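Local coordinates for protein sulfatase (Bacteroides fragilis CAG:558, PDB 6USS) that probably acts as a calcium-dependent arylsulfatase of the gut microbiome, hydrolysing sulfate esters, at residues Met40-Gly45 and Ser86-Thr91; Asn186-Ala191 and Ala258-His263; Ser346-Ala351 and Asn429-Asp434. The protein carries 1 engineered substitution. One frame throughout, in Å; residues are numbered along the deposited sequence.

Interaction 1: Met40-Gly45 and Ser86-Thr91; sequences MVDDMG and SICSPT. Engineered in segment 86-91: Cys-88 (natural residue Ser). With CA (calcium ion), chain C.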
loop_
_atom_site.group_PDB
_atom_site.type_symbol
_atom_site.label_atom_id
_atom_site.label_comp_id
_atom_site.label_asym_id
_atom_site.label_seq_id
_atom_site.Cartn_x
_atom_site.Cartn_y
_atom_site.Cartn_z
ATOM N N MET A 40 -11.933 -12.548 11.004
ATOM C CA MET A 40 -13.156 -11.795 11.273
ATOM C C MET A 40 -14.259 -12.288 10.348
ATOM O O MET A 40 -14.137 -12.188 9.118
ATOM C CB MET A 40 -12.940 -10.290 11.078
ATOM C CG MET A 40 -14.169 -9.444 11.363
ATOM S SD MET A 40 -14.590 -9.257 13.119
ATOM C CE MET A 40 -13.088 -8.495 13.724
ATOM N N VAL A 41 -15.338 -12.795 10.938
ATOM C CA VAL A 41 -16.515 -13.214 10.187
ATOM C C VAL A 41 -17.537 -12.092 10.219
ATOM O O VAL A 41 -17.627 -11.333 11.189
ATOM C CB VAL A 41 -17.095 -14.519 10.762
ATOM C CG1 VAL A 41 -18.170 -15.052 9.857
ATOM C CG2 VAL A 41 -15.981 -15.534 10.953
ATOM N N ASP A 42 -18.310 -11.973 9.147
ATOM C CA ASP A 42 -19.316 -10.925 9.018
ATOM C C ASP A 42 -20.698 -11.422 9.447
ATOM O O ASP A 42 -21.144 -12.487 9.009
ATOM C CB ASP A 42 -19.380 -10.428 7.576
ATOM C CG ASP A 42 -20.101 -9.125 7.464
ATOM O OD1 ASP A 42 -20.070 -8.377 8.465
ATOM O OD2 ASP A 42 -20.696 -8.843 6.398
ATOM N N ASP A 43 -21.382 -10.638 10.285
ATOM C CA ASP A 43 -22.772 -10.913 10.662
ATOM C C ASP A 43 -22.954 -12.302 11.272
ATOM O O ASP A 43 -24.021 -12.907 11.142
ATOM C CB ASP A 43 -23.726 -10.760 9.465
ATOM C CG ASP A 43 -23.796 -9.334 8.936
ATOM O OD1 ASP A 43 -23.272 -8.437 9.631
ATOM O OD2 ASP A 43 -24.373 -9.122 7.835
ATOM N N MET A 44 -21.928 -12.829 11.937
ATOM C CA MET A 44 -22.015 -14.134 12.578
ATOM C C MET A 44 -22.514 -13.979 14.020
ATOM O O MET A 44 -21.968 -13.182 14.789
ATOM C CB MET A 44 -20.651 -14.829 12.535
ATOM C CG MET A 44 -20.585 -16.171 13.259
ATOM S SD MET A 44 -18.936 -16.905 13.333
ATOM C CE MET A 44 -19.259 -18.404 14.272
ATOM N N GLY A 45 -23.561 -14.752 14.391
ATOM C CA GLY A 45 -24.131 -14.646 15.720
ATOM C C GLY A 45 -23.386 -15.457 16.793
ATOM O O GLY A 45 -22.607 -16.368 16.513
ATOM N N SER A 86 -23.651 -3.218 16.726
ATOM C CA SER A 86 -24.670 -4.057 16.106
ATOM C C SER A 86 -24.655 -3.989 14.586
ATOM O O SER A 86 -25.456 -4.679 13.949
ATOM C CB SER A 86 -26.061 -3.697 16.636
ATOM O OG SER A 86 -26.424 -2.376 16.314
ATOM N N ILE A 87 -23.742 -3.212 13.997
ATOM C CA ILE A 87 -23.699 -2.953 12.561
ATOM C C ILE A 87 -22.240 -2.916 12.123
ATOM O O ILE A 87 -21.368 -2.463 12.872
ATOM C CB ILE A 87 -24.432 -1.626 12.230
ATOM C CG1 ILE A 87 -25.938 -1.822 12.351
ATOM C CG2 ILE A 87 -24.067 -1.092 10.858
ATOM C CD1 ILE A 87 -26.496 -2.841 11.391
ATOM N N CYS A 88 -21.985 -3.381 10.886
ATOM C CA CYS A 88 -20.614 -3.584 10.395
ATOM C C CYS A 88 -19.737 -2.341 10.555
ATOM O O CYS A 88 -18.589 -2.431 11.002
ATOM C CB CYS A 88 -20.621 -3.984 8.920
ATOM S SG CYS A 88 -21.758 -5.315 8.458
ATOM N N SER A 89 -20.246 -1.170 10.174
ATOM C CA SER A 89 -19.361 -0.015 10.043
ATOM C C SER A 89 -18.844 0.480 11.392
ATOM O O SER A 89 -17.621 0.669 11.519
ATOM C CB SER A 89 -20.062 1.087 9.243
ATOM O OG SER A 89 -20.051 0.791 7.861
ATOM N N PRO A 90 -19.677 0.720 12.420
ATOM C CA PRO A 90 -19.091 1.143 13.704
ATOM C C PRO A 90 -18.130 0.129 14.284
ATOM O O PRO A 90 -17.116 0.522 14.873
ATOM C CB PRO A 90 -20.315 1.355 14.606
ATOM C CG PRO A 90 -21.402 0.585 13.968
ATOM C CD PRO A 90 -21.149 0.736 12.485
ATOM N N THR A 91 -18.407 -1.167 14.122
ATOM C CA THR A 91 -17.512 -2.175 14.680
ATOM C C THR A 91 -16.157 -2.157 13.982
ATOM O O THR A 91 -15.107 -2.110 14.638
ATOM C CB THR A 91 -18.148 -3.556 14.584
ATOM O OG1 THR A 91 -19.293 -3.602 15.444
ATOM C CG2 THR A 91 -17.156 -4.636 15.002
HETATM CA CA CA C . -21.474 -7.033 9.689
#

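Interaction 2: Asn186-Ala191 and Ala258-His263; sequences NIAGHA and AHYAIH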
loop_
_atom_site.group_PDB
_atom_site.type_symbol
_atom_site.label_atom_id
_atom_site.label_comp_id
_atom_site.label_asym_id
_atom_site.label_seq_id
_atom_site.Cartn_x
_atom_site.Cartn_y
_atom_site.Cartn_z
ATOM N N ASN A 186 -3.468 -6.253 -0.455
ATOM C CA ASN A 186 -4.930 -6.167 -0.453
ATOM C C ASN A 186 -5.508 -7.252 -1.352
ATOM O O ASN A 186 -5.221 -7.279 -2.553
ATOM C CB ASN A 186 -5.419 -4.787 -0.922
ATOM C CG ASN A 186 -6.947 -4.704 -1.017
ATOM O OD1 ASN A 186 -7.658 -5.556 -0.479
ATOM N ND2 ASN A 186 -7.453 -3.666 -1.683
ATOM N N ILE A 187 -6.335 -8.125 -0.779
ATOM C CA ILE A 187 -7.137 -9.075 -1.539
ATOM C C ILE A 187 -8.605 -8.716 -1.317
ATOM O O ILE A 187 -9.131 -8.861 -0.199
ATOM C CB ILE A 187 -6.863 -10.530 -1.132
ATOM C CG1 ILE A 187 -5.402 -10.914 -1.407
ATOM C CG2 ILE A 187 -7.819 -11.475 -1.846
ATOM C CD1 ILE A 187 -4.929 -12.143 -0.595
ATOM N N ALA A 188 -9.260 -8.233 -2.376
ATOM C CA ALA A 188 -10.715 -8.061 -2.469
ATOM C C ALA A 188 -11.271 -6.951 -1.573
ATOM O O ALA A 188 -12.500 -6.862 -1.394
ATOM C CB ALA A 188 -11.445 -9.376 -2.166
ATOM N N GLY A 189 -10.421 -6.100 -1.006
ATOM C CA GLY A 189 -10.877 -5.099 -0.061
ATOM C C GLY A 189 -11.219 -3.798 -0.757
ATOM O O GLY A 189 -10.397 -3.241 -1.489
ATOM N N HIS A 190 -12.435 -3.316 -0.527
ATOM C CA HIS A 190 -12.826 -2.021 -1.069
ATOM C C HIS A 190 -13.830 -1.391 -0.108
ATOM O O HIS A 190 -13.857 -1.723 1.082
ATOM C CB HIS A 190 -13.352 -2.183 -2.507
ATOM C CG HIS A 190 -14.586 -3.027 -2.618
ATOM N ND1 HIS A 190 -15.751 -2.569 -3.202
ATOM C CD2 HIS A 190 -14.835 -4.302 -2.231
ATOM C CE1 HIS A 190 -16.664 -3.524 -3.168
ATOM N NE2 HIS A 190 -16.134 -4.585 -2.583
ATOM N N ALA A 191 -14.647 -0.470 -0.621
ATOM C CA ALA A 191 -15.627 0.224 0.210
ATOM C C ALA A 191 -16.865 -0.609 0.481
ATOM O O ALA A 191 -17.617 -0.289 1.407
ATOM C CB ALA A 191 -16.058 1.536 -0.448
ATOM N N ALA A 258 -10.776 -11.174 6.787
ATOM C CA ALA A 258 -12.107 -10.624 7.048
ATOM C C ALA A 258 -13.084 -11.144 5.994
ATOM O O ALA A 258 -13.212 -10.561 4.920
ATOM C CB ALA A 258 -12.067 -9.095 7.066
ATOM N N HIS A 259 -13.790 -12.225 6.326
ATOM C CA HIS A 259 -14.674 -12.894 5.377
ATOM C C HIS A 259 -15.852 -12.014 4.976
ATOM O O HIS A 259 -16.327 -11.173 5.750
ATOM C CB HIS A 259 -15.205 -14.205 5.965
ATOM C CG HIS A 259 -14.288 -15.353 5.741
ATOM N ND1 HIS A 259 -14.207 -16.006 4.532
ATOM C CD2 HIS A 259 -13.373 -15.938 6.549
ATOM C CE1 HIS A 259 -13.287 -16.951 4.604
ATOM N NE2 HIS A 259 -12.769 -16.934 5.820
ATOM N N TYR A 260 -16.317 -12.210 3.740
ATOM C CA TYR A 260 -17.616 -11.658 3.379
ATOM C C TYR A 260 -18.750 -12.512 3.937
ATOM O O TYR A 260 -19.824 -11.981 4.247
ATOM C CB TYR A 260 -17.738 -11.518 1.860
ATOM C CG TYR A 260 -16.983 -10.334 1.329
ATOM C CD1 TYR A 260 -17.517 -9.063 1.416
ATOM C CD2 TYR A 260 -15.732 -10.484 0.756
ATOM C CE1 TYR A 260 -16.828 -7.970 0.953
ATOM C CE2 TYR A 260 -15.020 -9.394 0.288
ATOM C CZ TYR A 260 -15.577 -8.128 0.385
ATOM O OH TYR A 260 -14.907 -7.014 -0.092
ATOM N N ALA A 261 -18.532 -13.825 4.060
ATOM C CA ALA A 261 -19.442 -14.685 4.806
ATOM C C ALA A 261 -19.555 -14.190 6.244
ATOM O O ALA A 261 -18.563 -13.769 6.844
ATOM C CB ALA A 261 -18.932 -16.125 4.772
ATOM N N ILE A 262 -20.755 -14.256 6.821
ATOM C CA ILE A 262 -21.912 -14.955 6.275
ATOM C C ILE A 262 -23.031 -13.977 5.905
ATOM O O ILE A 262 -24.206 -14.203 6.205
ATOM C CB ILE A 262 -22.404 -15.994 7.286
ATOM C CG1 ILE A 262 -22.646 -15.320 8.650
ATOM C CG2 ILE A 262 -21.390 -17.131 7.391
ATOM C CD1 ILE A 262 -23.091 -16.275 9.764
ATOM N N HIS A 263 -22.629 -12.883 5.259
ATOM C CA HIS A 263 -23.509 -11.791 4.871
ATOM C C HIS A 263 -24.542 -12.269 3.852
ATOM O O HIS A 263 -24.341 -13.259 3.146
ATOM C CB HIS A 263 -22.671 -10.649 4.281
ATOM C CG HIS A 263 -23.353 -9.319 4.290
ATOM N ND1 HIS A 263 -24.167 -8.892 3.260
ATOM C CD2 HIS A 263 -23.349 -8.319 5.205
ATOM C CE1 HIS A 263 -24.639 -7.689 3.543
ATOM N NE2 HIS A 263 -24.155 -7.318 4.717
HETATM O O HOH W 1 -14.351 -4.653 1.127
#

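Interaction 3: Ser346-Ala351 and Asn429-Asp434; sequences SGKGSA and NHWGND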
loop_
_atom_site.group_PDB
_atom_site.type_symbol
_atom_site.label_atom_id
_atom_site.label_comp_id
_atom_site.label_asym_id
_atom_site.label_seq_id
_atom_site.Cartn_x
_atom_site.Cartn_y
_atom_site.Cartn_z
ATOM N N SER A 346 -33.031 -11.039 19.788
ATOM C CA SER A 346 -32.981 -10.307 18.521
ATOM C C SER A 346 -31.600 -10.541 17.872
ATOM O O SER A 346 -31.017 -11.634 17.972
ATOM C CB SER A 346 -33.364 -8.849 18.774
ATOM O OG SER A 346 -33.288 -8.063 17.601
ATOM N N GLY A 347 -31.053 -9.539 17.181
ATOM C CA GLY A 347 -29.837 -9.750 16.429
ATOM C C GLY A 347 -29.328 -8.491 15.772
ATOM O O GLY A 347 -29.476 -7.397 16.328
ATOM N N LYS A 348 -28.762 -8.638 14.574
ATOM C CA LYS A 348 -28.109 -7.528 13.887
ATOM C C LYS A 348 -28.988 -6.285 13.894
ATOM O O LYS A 348 -30.182 -6.361 13.607
ATOM C CB LYS A 348 -27.763 -7.919 12.449
ATOM C CG LYS A 348 -27.135 -6.765 11.672
ATOM C CD LYS A 348 -26.609 -7.210 10.353
ATOM C CE LYS A 348 -25.814 -6.078 9.711
ATOM N NZ LYS A 348 -25.212 -6.503 8.440
ATOM N N GLY A 349 -28.387 -5.142 14.253
ATOM C CA GLY A 349 -29.095 -3.887 14.353
ATOM C C GLY A 349 -29.676 -3.586 15.721
ATOM O O GLY A 349 -30.064 -2.439 15.972
ATOM N N SER A 350 -29.749 -4.581 16.609
ATOM C CA SER A 350 -30.326 -4.428 17.937
ATOM C C SER A 350 -29.263 -4.064 18.958
ATOM O O SER A 350 -28.117 -4.518 18.886
ATOM C CB SER A 350 -31.019 -5.707 18.399
ATOM O OG SER A 350 -31.772 -5.448 19.569
ATOM N N ALA A 351 -29.662 -3.259 19.932
ATOM C CA ALA A 351 -28.806 -3.047 21.086
ATOM C C ALA A 351 -28.900 -4.194 22.084
ATOM O O ALA A 351 -28.096 -4.243 23.024
ATOM C CB ALA A 351 -29.153 -1.716 21.756
ATOM N N ASN A 429 -29.208 6.604 14.679
ATOM C CA ASN A 429 -29.384 6.368 13.255
ATOM C C ASN A 429 -30.672 5.591 13.014
ATOM O O ASN A 429 -31.378 5.205 13.948
ATOM C CB ASN A 429 -28.189 5.605 12.685
ATOM C CG ASN A 429 -26.937 6.421 12.699
ATOM O OD1 ASN A 429 -26.260 6.520 13.731
ATOM N ND2 ASN A 429 -26.621 7.039 11.562
ATOM N N HIS A 430 -30.978 5.339 11.743
ATOM C CA HIS A 430 -32.167 4.569 11.380
ATOM C C HIS A 430 -31.744 3.432 10.451
ATOM O O HIS A 430 -31.524 3.647 9.252
ATOM C CB HIS A 430 -33.228 5.460 10.735
ATOM C CG HIS A 430 -34.626 4.932 10.860
ATOM N ND1 HIS A 430 -35.707 5.525 10.239
ATOM C CD2 HIS A 430 -35.121 3.869 11.536
ATOM C CE1 HIS A 430 -36.805 4.850 10.525
ATOM N NE2 HIS A 430 -36.480 3.842 11.312
ATOM N N TRP A 431 -31.631 2.225 11.016
ATOM C CA TRP A 431 -31.349 1.034 10.231
ATOM C C TRP A 431 -32.577 0.635 9.415
ATOM O O TRP A 431 -33.675 1.176 9.573
ATOM C CB TRP A 431 -30.915 -0.113 11.134
ATOM C CG TRP A 431 -30.245 -1.206 10.400
ATOM C CD1 TRP A 431 -29.220 -1.084 9.507
ATOM C CD2 TRP A 431 -30.536 -2.611 10.491
ATOM N NE1 TRP A 431 -28.857 -2.325 9.029
ATOM C CE2 TRP A 431 -29.644 -3.278 9.617
ATOM C CE3 TRP A 431 -31.465 -3.366 11.223
ATOM C CZ2 TRP A 431 -29.655 -4.659 9.451
ATOM C CZ3 TRP A 431 -31.478 -4.735 11.058
ATOM C CH2 TRP A 431 -30.574 -5.373 10.183
ATOM N N GLY A 432 -32.384 -0.336 8.529
ATOM C CA GLY A 432 -33.393 -0.594 7.520
ATOM C C GLY A 432 -34.596 -1.372 7.999
ATOM O O GLY A 432 -35.618 -1.376 7.307
ATOM N N ASN A 433 -34.499 -2.032 9.158
ATOM C CA ASN A 433 -35.546 -2.910 9.666
ATOM C C ASN A 433 -35.964 -2.507 11.078
ATOM O O ASN A 433 -35.213 -1.867 11.816
ATOM C CB ASN A 433 -35.079 -4.374 9.681
ATOM C CG ASN A 433 -34.724 -4.892 8.302
ATOM O OD1 ASN A 433 -33.967 -5.858 8.164
ATOM N ND2 ASN A 433 -35.270 -4.256 7.271
ATOM N N ASP A 434 -37.169 -2.908 11.459
ATOM C CA ASP A 434 -37.616 -2.827 12.842
ATOM C C ASP A 434 -37.497 -4.186 13.537
ATOM O O ASP A 434 -37.515 -5.248 12.903
ATOM C CB ASP A 434 -39.064 -2.341 12.918
ATOM C CG ASP A 434 -39.267 -1.017 12.253
ATOM O OD1 ASP A 434 -38.566 -0.030 12.600
ATOM O OD2 ASP A 434 -40.147 -0.969 11.374
#

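Interaction 1: Met40-Gly45 and Ser86-Thr91
Cys-88 points SG at the calcium ion that the carboxylates of Asp-42 and Asp-43 also bind, and the metal carries nearly the whole contact. Each aspartate offers a single oxygen: Asp-42 OD1 lies 2.3 Å from the calcium, and Asp-43 OD1 sits at the same 2.3 Å. The more distant OD2 atoms turn outward, that of Asp-42 to a salt bridge with Lys-165 and that of Asp-43 to one with Lys-348. Cys-88 SG, modelled 2.1 Å from the calcium, is doubtfully short for a calcium-sulfur bond. Its separations from Asp-42 OD1 (3.5 Å) and Asp-43 OD1 (3.7 Å) are those of ligands sharing one ion, and they carry the same doubt as the SG position.

The two neighbours reach one ion by different first torsions on differently turned backbones. Asp-42 holds CG anti to the backbone N (chi1 -164°), whereas Asp-43, on a left-handed backbone, places CG anti to the carbonyl carbon, beside its own N (chi1 -65°). The aspartates follow directly on strand 35-41, and Cys-88 opens helix 88-97, with Ile-87 at the N-cap; this is the sulfatase active site, built on the alkaline phosphatase-like fold. Cys-88, Pro-90 and Arg-92 occupy the places of the family's C/S-X-P-X-R signature. Cys-88 is engineered; the natural serine is predicted to become 3-oxoalanine, which is absent here. Asp-322 and Asn-323 complete the metal site, while Arg-92 gives a second grip on Asp-42 OD1 by a hydrogen bond that probably helps to fix the carboxylate's rotation.

Interaction 2: Asn186-Ala191 and Ala258-His263
Ala-188, with a left-handed backbone (phi 70°), turns the chain out of strand 185-187 and presents its carbonyl to Tyr-260, although the CA atoms of these two residues remain 9.7 Å apart. The loops that meet here leave the ends of two strands, 185-187 and 253-258, that flank strand 159-164 in the parallel part of the central sheet of this alkaline phosphatase-like fold. A single aromatic side chain spans the distance between them. Tyr-260 OH donates a hydrogen bond of 2.7 Å to Ala-188 O, which lies in the plane of the phenol ring at its edge. The approach is nearly end-on to the carbonyl (C=O...O angle 159°), with the hydroxyl tilted 20° from the carbonyl plane. Beside this bond, Ala-188 CB packs on Tyr-260 CE2 at 4.3 Å, and Leu-235 of helix 231-247 touches both side chains.

Tyr-260 holds its CG anti to the carbonyl carbon, beside the backbone N, and the ring thereby extends toward the other loop. His-190 crosses it at about a right angle, bringing the edge of the imidazole, atom CD2, within 3.5 Å of Tyr-260 OH.

The receiving loop is braced from within by an Asx motif. Asn-186 OD1 accepts from Gly-189 N at 2.9 Å, while ND2 of the same amide donates to Gly-189 O at 3.0 Å. Both bonds lie in the plane of the accepting carbonyl, on a lone pair, so the amide is gripped at its two ends and its rotation is fixed. Water 1 adds a second bridge between the loops, accepting from His-190 N at 2.9 Å and donating to Tyr-260 OH at 2.7 Å.

Interaction 3: Ser346-Ala351 and Asn429-Asp434
Gly-349 and Lys-348 meet the indole of Trp-431 through three kinds of contact. The first is CH-pi: Gly-349 CA stands over one face of the six-membered ring, 4.3 Å from its centroid and 23° off the ring normal, displaced toward the rim near Trp-431 CE3. The second brings a carbonyl against the ring, as Lys-348 O approaches Trp-431 CZ3 obliquely to 3.3 Å. A type II beta turn, Gly-347 to Ser-350, sets both groups against the ring and is closed by Ser-350 N donating to Gly-347 O at 2.8 Å. Gly-349 takes the third place in this turn, with a positive phi of 91°, and its bare CA lets the indole come close. The turn belongs to the loop after strand 315-321, and Trp-431 to the loop between the first two strands of the four-stranded antiparallel sheet.

Apolar contact comes third. Lys-348 runs fully extended and crosses the indole at about a right angle on the way to its salt bridge with Asp-43. Its CG lies 4.0 Å from Trp-431 CZ2, on the same side of the indole plane as Gly-349 CA and Lys-348 O. Ile-87 also packs on Trp-431, and Gly-349 shares a backbone hydrogen bond with Ser-86.

In the fold
Along the chain the three contacts come in series, each closing before the next begins. Interaction 1 is nearest the middle of the molecule, about 3 Å from the chain centre; the centres of interactions 2 and 3 each lie about 12 Å from that of interaction 1 and are about 22 Å from one another. Interactions 1 and 2 share the large mixed sheet: strands 35-41 and 253-258 run parallel as neighbours, and probable hydrogen bonds join Met-40 O to His-259 N and Asp-42 O to Ile-262 N. Interaction 3 brings a loop of the four-stranded antiparallel sheet against Lys-348, the partner of Asp-43, so the surroundings of the calcium draw on loops from both sheets.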